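Local coordinates for carboxyvinyl-carboxyphosphonate phosphorylmutase (Bacillus anthracis, PDB 4IQD), which belongs to the phosphoenolpyruvate phosphomutase family of TIM-barrel proteins and binds pyruvic acid at several sites in the crystal, at residues A18-A23 with D89-V94; V118-I123 with S159-A164. All coordinates share one frame; numbering follows the deposited sequence.

Interaction 1: A18-A23 with D89-V94; sequences ANRFRA and DLPVLV
Arg20 and Phe21 of helix 14-26 pack on Pro91 and its neighbours in a buried contact between that helix and the turn leading into strand 92-95. The backbones come nearest at Phe21 and Pro91, whose CA atoms are 5.6 Å apart. Pro91 fills the middle of the contact with two ring carbons: its CB lies 3.7 Å from Phe21 CD1, at the edge of the phenyl ring, while its CG meets Arg20 CD at 3.6 Å. A compact, rigid proline suits this place, since it offers apolar carbons to both neighbours just before the strand begins. Further along, Phe21 CZ reaches Leu93 CB at 4.2 Å. In the TIM-barrel fold of this family strand 92-95 is one of the parallel inner strands, hydrogen-bonded through its backbone to strands 53-55 and 120-124, and the N-terminal helix sets Phe21 against Leu93 and against Ala119 and Ala120 at the start of strand 120-124; its ring also meets Tyr161 edge-to-face. Arg20 supplies the polar part. Its chain runs out past Pro91, bends at chi3 (-66°), and brings Arg20 NH1 to Asp89 O, a hydrogen bond of 2.9 Å. The carbonyl receives it in its own plane, but the bond is bent, 130° at the hydrogen, and the oxygen stands 32° out of the guanidinium plane. Arg20 NH2 adds a long salt bridge of 3.6 Å to Asp89 OD2, the two planar groups being nearly perpendicular. Asp89, with positive phi, leaves the end of helix 74-88, and its OD1 accepts a hydrogen bond from Ser12 N.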
ATOM      1  N   ALA A  18     -12.917  -2.027  20.520  1.00 25.68           N
ATOM      2  CA  ALA A  18     -12.059  -2.661  21.513  1.00 24.26           C
ATOM      3  C   ALA A  18     -12.798  -3.787  22.221  1.00 24.48           C
ATOM      4  O   ALA A  18     -12.251  -4.869  22.425  1.00 24.50           O
ATOM      5  CB  ALA A  18     -11.573  -1.641  22.515  1.00 20.43           C
ATOM      6  N   ASN A  19     -14.045  -3.529  22.594  1.00 24.38           N
ATOM      7  CA  ASN A  19     -14.845  -4.524  23.289  1.00 25.08           C
ATOM      8  C   ASN A  19     -15.170  -5.704  22.389  1.00 24.31           C
ATOM      9  O   ASN A  19     -15.204  -6.845  22.842  1.00 26.33           O
ATOM     10  CB  ASN A  19     -16.127  -3.900  23.836  1.00 30.98           C
ATOM     11  CG  ASN A  19     -15.854  -2.812  24.853  1.00 34.48           C
ATOM     12  OD1 ASN A  19     -14.904  -2.897  25.629  1.00 37.31           O
ATOM     13  ND2 ASN A  19     -16.684  -1.778  24.849  1.00 36.77           N
ATOM     14  N   ARG A  20     -15.405  -5.422  21.111  1.00 25.75           N
ATOM     15  CA  ARG A  20     -15.673  -6.472  20.138  1.00 24.02           C
ATOM     16  C   ARG A  20     -14.442  -7.350  20.021  1.00 23.10           C
ATOM     17  O   ARG A  20     -14.540  -8.571  19.982  1.00 25.95           O
ATOM     18  CB  ARG A  20     -16.017  -5.881  18.771  1.00 29.15           C
ATOM     19  CG  ARG A  20     -16.424  -6.924  17.737  1.00 35.18           C
ATOM     20  CD  ARG A  20     -16.366  -6.385  16.310  1.00 39.70           C
ATOM     21  NE  ARG A  20     -17.338  -5.326  16.044  1.00 41.04           N
ATOM     22  CZ  ARG A  20     -17.471  -4.708  14.873  1.00 41.49           C
ATOM     23  NH1 ARG A  20     -16.693  -5.039  13.851  1.00 36.32           N
ATOM     24  NH2 ARG A  20     -18.382  -3.756  14.722  1.00 44.15           N
ATOM     25  N   PHE A  21     -13.281  -6.706  19.974  1.00 23.10           N
ATOM     26  CA  PHE A  21     -12.000  -7.395  19.926  1.00 24.04           C
ATOM     27  C   PHE A  21     -11.823  -8.292  21.143  1.00 24.61           C
ATOM     28  O   PHE A  21     -11.454  -9.461  21.017  1.00 23.49           O
ATOM     29  CB  PHE A  21     -10.859  -6.378  19.863  1.00 22.85           C
ATOM     30  CG  PHE A  21      -9.505  -6.996  19.696  1.00 25.16           C
ATOM     31  CD1 PHE A  21      -9.026  -7.309  18.437  1.00 23.37           C
ATOM     32  CD2 PHE A  21      -8.705  -7.259  20.797  1.00 26.53           C
ATOM     33  CE1 PHE A  21      -7.778  -7.876  18.278  1.00 27.73           C
ATOM     34  CE2 PHE A  21      -7.457  -7.826  20.644  1.00 28.74           C
ATOM     35  CZ  PHE A  21      -6.992  -8.136  19.383  1.00 29.36           C
ATOM     36  N   ARG A  22     -12.082  -7.732  22.321  1.00 26.81           N
ATOM     37  CA  ARG A  22     -11.989  -8.484  23.562  1.00 23.19           C
ATOM     38  C   ARG A  22     -12.889  -9.708  23.512  1.00 25.95           C
ATOM     39  O   ARG A  22     -12.474 -10.809  23.866  1.00 28.69           O
ATOM     40  CB  ARG A  22     -12.374  -7.615  24.758  1.00 24.81           C
ATOM     41  CG  ARG A  22     -12.451  -8.392  26.063  1.00 23.78           C
ATOM     42  CD  ARG A  22     -12.884  -7.515  27.222  1.00 23.23           C
ATOM     43  NE  ARG A  22     -11.979  -6.392  27.441  1.00 23.79           N
ATOM     44  CZ  ARG A  22     -10.830  -6.476  28.104  1.00 23.46           C
ATOM     45  NH1 ARG A  22     -10.433  -7.635  28.608  1.00 25.79           N
ATOM     46  NH2 ARG A  22     -10.074  -5.399  28.257  1.00 25.07           N
ATOM     47  N   ALA A  23     -14.123  -9.502  23.069  1.00 27.03           N
ATOM     48  CA  ALA A  23     -15.068 -10.593  22.889  1.00 28.82           C
ATOM     49  C   ALA A  23     -14.441 -11.685  22.042  1.00 24.67           C
ATOM     50  O   ALA A  23     -14.427 -12.852  22.435  1.00 26.25           O
ATOM     51  CB  ALA A  23     -16.339 -10.082  22.230  1.00 32.00           C
ATOM     52  N   ASP A  89     -14.257  -1.456   9.194  1.00 28.48           N
ATOM     53  CA  ASP A  89     -14.979  -1.400  10.474  1.00 28.25           C
ATOM     54  C   ASP A  89     -14.700  -2.652  11.314  1.00 25.30           C
ATOM     55  O   ASP A  89     -15.572  -3.148  12.029  1.00 23.86           O
ATOM     56  CB  ASP A  89     -16.488  -1.183  10.276  1.00 33.56           C
ATOM     57  CG  ASP A  89     -17.191  -0.749  11.545  1.00 37.31           C
ATOM     58  OD1 ASP A  89     -16.780   0.275  12.131  1.00 38.38           O
ATOM     59  OD2 ASP A  89     -18.149  -1.436  11.959  1.00 38.96           O
ATOM     60  N   LEU A  90     -13.475  -3.160  11.208  1.00 24.91           N
ATOM     61  CA  LEU A  90     -13.035  -4.305  12.000  1.00 26.15           C
ATOM     62  C   LEU A  90     -12.060  -3.884  13.089  1.00 22.27           C
ATOM     63  O   LEU A  90     -11.333  -2.906  12.923  1.00 18.92           O
ATOM     64  CB  LEU A  90     -12.354  -5.345  11.112  1.00 23.53           C
ATOM     65  CG  LEU A  90     -13.251  -6.251  10.279  1.00 21.96           C
ATOM     66  CD1 LEU A  90     -12.397  -7.249   9.525  1.00 22.71           C
ATOM     67  CD2 LEU A  90     -14.252  -6.955  11.171  1.00 20.18           C
ATOM     68  N   PRO A  91     -12.040  -4.630  14.206  1.00 21.78           N
ATOM     69  CA  PRO A  91     -11.047  -4.392  15.254  1.00 20.97           C
ATOM     70  C   PRO A  91      -9.653  -4.622  14.696  1.00 24.51           C
ATOM     71  O   PRO A  91      -9.405  -5.650  14.070  1.00 26.87           O
ATOM     72  CB  PRO A  91     -11.369  -5.465  16.296  1.00 22.92           C
ATOM     73  CG  PRO A  91     -12.778  -5.861  16.023  1.00 24.90           C
ATOM     74  CD  PRO A  91     -12.945  -5.739  14.549  1.00 23.62           C
ATOM     75  N   VAL A  92      -8.758  -3.670  14.913  1.00 24.23           N
ATOM     76  CA  VAL A  92      -7.403  -3.789  14.409  1.00 23.13           C
ATOM     77  C   VAL A  92      -6.393  -3.683  15.541  1.00 23.92           C
ATOM     78  O   VAL A  92      -6.404  -2.720  16.305  1.00 26.76           O
ATOM     79  CB  VAL A  92      -7.106  -2.713  13.351  1.00 23.03           C
ATOM     80  CG1 VAL A  92      -5.640  -2.738  12.963  1.00 22.95           C
ATOM     81  CG2 VAL A  92      -7.988  -2.922  12.130  1.00 25.00           C
ATOM     82  N   LEU A  93      -5.543  -4.698  15.647  1.00 17.51           N
ATOM     83  CA  LEU A  93      -4.421  -4.695  16.573  1.00 21.63           C
ATOM     84  C   LEU A  93      -3.198  -4.117  15.880  1.00 21.21           C
ATOM     85  O   LEU A  93      -2.756  -4.619  14.845  1.00 19.61           O
ATOM     86  CB  LEU A  93      -4.130  -6.115  17.060  1.00 21.05           C
ATOM     87  CG  LEU A  93      -2.820  -6.394  17.794  1.00 17.36           C
ATOM     88  CD1 LEU A  93      -2.742  -5.653  19.124  1.00 17.53           C
ATOM     89  CD2 LEU A  93      -2.674  -7.888  18.006  1.00 17.43           C
ATOM     90  N   VAL A  94      -2.655  -3.055  16.456  1.00 20.13           N
ATOM     91  CA  VAL A  94      -1.534  -2.361  15.853  1.00 18.26           C
ATOM     92  C   VAL A  94      -0.250  -2.558  16.640  1.00 19.83           C
ATOM     93  O   VAL A  94      -0.187  -2.271  17.832  1.00 22.86           O
ATOM     94  CB  VAL A  94      -1.820  -0.861  15.735  1.00 19.41           C
ATOM     95  CG1 VAL A  94      -0.590  -0.126  15.238  1.00 18.98           C
ATOM     96  CG2 VAL A  94      -3.004  -0.630  14.816  1.00 20.89           C
TER

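Interaction 2: V118-I123 with S159-A164; sequences VAAVQI and SLYIVA
Leu160 opens the contact just ahead of strand 161-166, sending its two methyls to different partners on segment 118-123. Leu160 CD1 packs on Val118 O at 3.4 Å, and Leu160 CD2 meets Val121 CG2 at 3.9 Å, the side chains of Leu160 and Val121 crossing at about a right angle; a branched leucine can fill both places at once. At Tyr161 the parallel pairing begins. Tyr161 N makes a weak hydrogen bond of 3.3 Å to Ala119 O, and Tyr161 O takes one from Val121 N at 3.1 Å. Beside it Ala120 is small enough for its CB to lie 3.7 Å from Tyr161 CB. The tyrosine CG, anti to the backbone N (chi1 -167°), carries the ring onward toward helix 14-26. Ile162 turns to the other face, with Val121 and Ile123, and its CG2 lies 4.5 Å from Ile123 CG2. Val163 bonds through both backbone groups: its N donates to Val121 O at 2.9 Å and its O accepts from Ile123 N at 3.1 Å. The same O also receives a CA-H...O contact from Gln122. Beta-branched residues suit such extended positions. Ala164 pairs with Ile123, its CA pointing a hydrogen at Ile123 O. The two strands run in the same direction, 24° apart, and form a beta-alpha-beta unit with helix 143-156 between them. On the Ala120 face Gln122 OE1 is hydrogen-bonded to Tyr54 of the pyruvic acid pocket. Strand 120-124 is flanked by 92-95, strand 161-166 by 191-194, and helix 14-26 lies against Ala120 and Tyr161.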
ATOM      1  N   VAL A 118      -8.463   2.529  16.684  1.00 26.00           N
ATOM      2  CA  VAL A 118      -7.750   1.273  16.846  1.00 25.12           C
ATOM      3  C   VAL A 118      -8.324   0.537  18.050  1.00 24.11           C
ATOM      4  O   VAL A 118      -8.581   1.144  19.089  1.00 19.89           O
ATOM      5  CB  VAL A 118      -6.241   1.509  17.043  1.00 24.66           C
ATOM      6  CG1 VAL A 118      -5.536   0.221  17.364  1.00 23.39           C
ATOM      7  CG2 VAL A 118      -5.643   2.142  15.800  1.00 27.12           C
ATOM      8  N   ALA A 119      -8.540  -0.765  17.898  1.00 24.90           N
ATOM      9  CA  ALA A 119      -9.117  -1.577  18.965  1.00 23.63           C
ATOM     10  C   ALA A 119      -8.089  -2.032  20.001  1.00 22.53           C
ATOM     11  O   ALA A 119      -8.409  -2.143  21.182  1.00 20.61           O
ATOM     12  CB  ALA A 119      -9.841  -2.776  18.382  1.00 24.80           C
ATOM     13  N   ALA A 120      -6.862  -2.294  19.554  1.00 23.59           N
ATOM     14  CA  ALA A 120      -5.812  -2.819  20.429  1.00 22.72           C
ATOM     15  C   ALA A 120      -4.417  -2.455  19.934  1.00 23.87           C
ATOM     16  O   ALA A 120      -4.217  -2.207  18.750  1.00 24.32           O
ATOM     17  CB  ALA A 120      -5.938  -4.328  20.556  1.00 23.34           C
ATOM     18  N   VAL A 121      -3.452  -2.431  20.850  1.00 23.86           N
ATOM     19  CA  VAL A 121      -2.066  -2.146  20.494  1.00 17.82           C
ATOM     20  C   VAL A 121      -1.109  -3.158  21.102  1.00 19.90           C
ATOM     21  O   VAL A 121      -1.339  -3.669  22.199  1.00 17.97           O
ATOM     22  CB  VAL A 121      -1.633  -0.734  20.937  1.00 22.07           C
ATOM     23  CG1 VAL A 121      -2.307   0.329  20.076  1.00 22.44           C
ATOM     24  CG2 VAL A 121      -1.930  -0.517  22.419  1.00 18.31           C
ATOM     25  N   GLN A 122      -0.033  -3.439  20.374  1.00 21.68           N
ATOM     26  CA  GLN A 122       1.000  -4.353  20.838  1.00 18.79           C
ATOM     27  C   GLN A 122       2.276  -3.596  21.141  1.00 21.64           C
ATOM     28  O   GLN A 122       2.864  -2.975  20.260  1.00 23.23           O
ATOM     29  CB  GLN A 122       1.287  -5.420  19.789  1.00 18.26           C
ATOM     30  CG  GLN A 122       2.557  -6.203  20.059  1.00 19.97           C
ATOM     31  CD  GLN A 122       3.092  -6.889  18.821  1.00 21.21           C
ATOM     32  OE1 GLN A 122       2.361  -7.580  18.114  1.00 25.35           O
ATOM     33  NE2 GLN A 122       4.376  -6.696  18.547  1.00 17.80           N
ATOM     34  N   ILE A 123       2.704  -3.661  22.396  1.00 23.69           N
ATOM     35  CA  ILE A 123       3.911  -2.980  22.833  1.00 21.66           C
ATOM     36  C   ILE A 123       4.898  -4.016  23.362  1.00 21.47           C
ATOM     37  O   ILE A 123       4.496  -5.020  23.946  1.00 21.72           O
ATOM     38  CB  ILE A 123       3.588  -1.913  23.903  1.00 22.61           C
ATOM     39  CG1 ILE A 123       4.810  -1.052  24.213  1.00 27.17           C
ATOM     40  CG2 ILE A 123       3.050  -2.552  25.171  1.00 18.54           C
ATOM     41  CD1 ILE A 123       4.549  -0.028  25.290  1.00 28.42           C
ATOM     42  N   SER A 159      -9.709   2.645  27.150  1.00 28.04           N
ATOM     43  CA  SER A 159     -10.564   1.954  26.194  1.00 27.73           C
ATOM     44  C   SER A 159      -9.740   1.126  25.215  1.00 26.64           C
ATOM     45  O   SER A 159     -10.274   0.538  24.282  1.00 26.79           O
ATOM     46  CB  SER A 159     -11.426   2.961  25.432  1.00 29.77           C
ATOM     47  OG  SER A 159     -10.630   3.992  24.875  1.00 31.53           O
ATOM     48  N   LEU A 160      -8.433   1.083  25.445  1.00 27.20           N
ATOM     49  CA  LEU A 160      -7.513   0.407  24.540  1.00 30.15           C
ATOM     50  C   LEU A 160      -7.081  -0.953  25.083  1.00 28.57           C
ATOM     51  O   LEU A 160      -6.507  -1.045  26.166  1.00 29.24           O
ATOM     52  CB  LEU A 160      -6.287   1.285  24.301  1.00 30.15           C
ATOM     53  CG  LEU A 160      -5.699   1.310  22.892  1.00 26.27           C
ATOM     54  CD1 LEU A 160      -6.768   1.652  21.862  1.00 27.30           C
ATOM     55  CD2 LEU A 160      -4.565   2.314  22.831  1.00 22.36           C
ATOM     56  N   TYR A 161      -7.364  -2.003  24.320  1.00 24.75           N
ATOM     57  CA  TYR A 161      -6.961  -3.355  24.680  1.00 22.47           C
ATOM     58  C   TYR A 161      -5.459  -3.461  24.482  1.00 23.61           C
ATOM     59  O   TYR A 161      -4.936  -3.052  23.450  1.00 26.70           O
ATOM     60  CB  TYR A 161      -7.691  -4.355  23.788  1.00 23.58           C
ATOM     61  CG  TYR A 161      -7.631  -5.799  24.234  1.00 23.50           C
ATOM     62  CD1 TYR A 161      -8.597  -6.326  25.086  1.00 22.96           C
ATOM     63  CD2 TYR A 161      -6.632  -6.645  23.774  1.00 24.95           C
ATOM     64  CE1 TYR A 161      -8.557  -7.649  25.482  1.00 23.53           C
ATOM     65  CE2 TYR A 161      -6.584  -7.970  24.163  1.00 26.78           C
ATOM     66  CZ  TYR A 161      -7.548  -8.466  25.017  1.00 24.37           C
ATOM     67  OH  TYR A 161      -7.501  -9.784  25.403  1.00 21.17           O
ATOM     68  N   ILE A 162      -4.754  -3.990  25.475  1.00 22.39           N
ATOM     69  CA  ILE A 162      -3.304  -4.027  25.399  1.00 21.86           C
ATOM     70  C   ILE A 162      -2.749  -5.430  25.288  1.00 23.25           C
ATOM     71  O   ILE A 162      -2.990  -6.275  26.149  1.00 25.95           O
ATOM     72  CB  ILE A 162      -2.650  -3.394  26.624  1.00 23.51           C
ATOM     73  CG1 ILE A 162      -3.166  -1.974  26.838  1.00 24.62           C
ATOM     74  CG2 ILE A 162      -1.146  -3.394  26.455  1.00 16.86           C
ATOM     75  CD1 ILE A 162      -2.607  -1.322  28.074  1.00 24.07           C
ATOM     76  N   VAL A 163      -1.989  -5.666  24.227  1.00 21.88           N
ATOM     77  CA  VAL A 163      -1.217  -6.890  24.105  1.00 23.12           C
ATOM     78  C   VAL A 163       0.249  -6.563  24.356  1.00 24.49           C
ATOM     79  O   VAL A 163       0.801  -5.656  23.739  1.00 23.59           O
ATOM     80  CB  VAL A 163      -1.380  -7.525  22.711  1.00 26.71           C
ATOM     81  CG1 VAL A 163      -0.440  -8.707  22.552  1.00 29.36           C
ATOM     82  CG2 VAL A 163      -2.825  -7.947  22.488  1.00 23.64           C
ATOM     83  N   ALA A 164       0.875  -7.290  25.279  1.00 22.81           N
ATOM     84  CA  ALA A 164       2.275  -7.049  25.608  1.00 23.89           C
ATOM     85  C   ALA A 164       3.188  -8.138  25.051  1.00 22.38           C
ATOM     86  O   ALA A 164       2.996  -9.323  25.321  1.00 22.10           O
ATOM     87  CB  ALA A 164       2.454  -6.921  27.114  1.00 25.24           C
TER

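Overall arrangement
From the N terminus, helix 14-26 comes first, and interaction 1 closes a long loop when 89-94 returns to it after strands 31-34 and 53-55 and the helices that follow each. Interaction 2 opens later, at 118-123, and closes a shorter loop around helix 143-156, so the two stand in series, neither nested nor crossed. They meet in the sheet, where strands 92-95 and 120-124 are neighbours: Val94 N and O probably hydrogen-bond to Ala120 O and Gln122 N, respectively. Ala18 also packs against Ser159. Together they tie the N-terminal helix to three successive strands of the barrel, 92-95, 120-124 and 161-166.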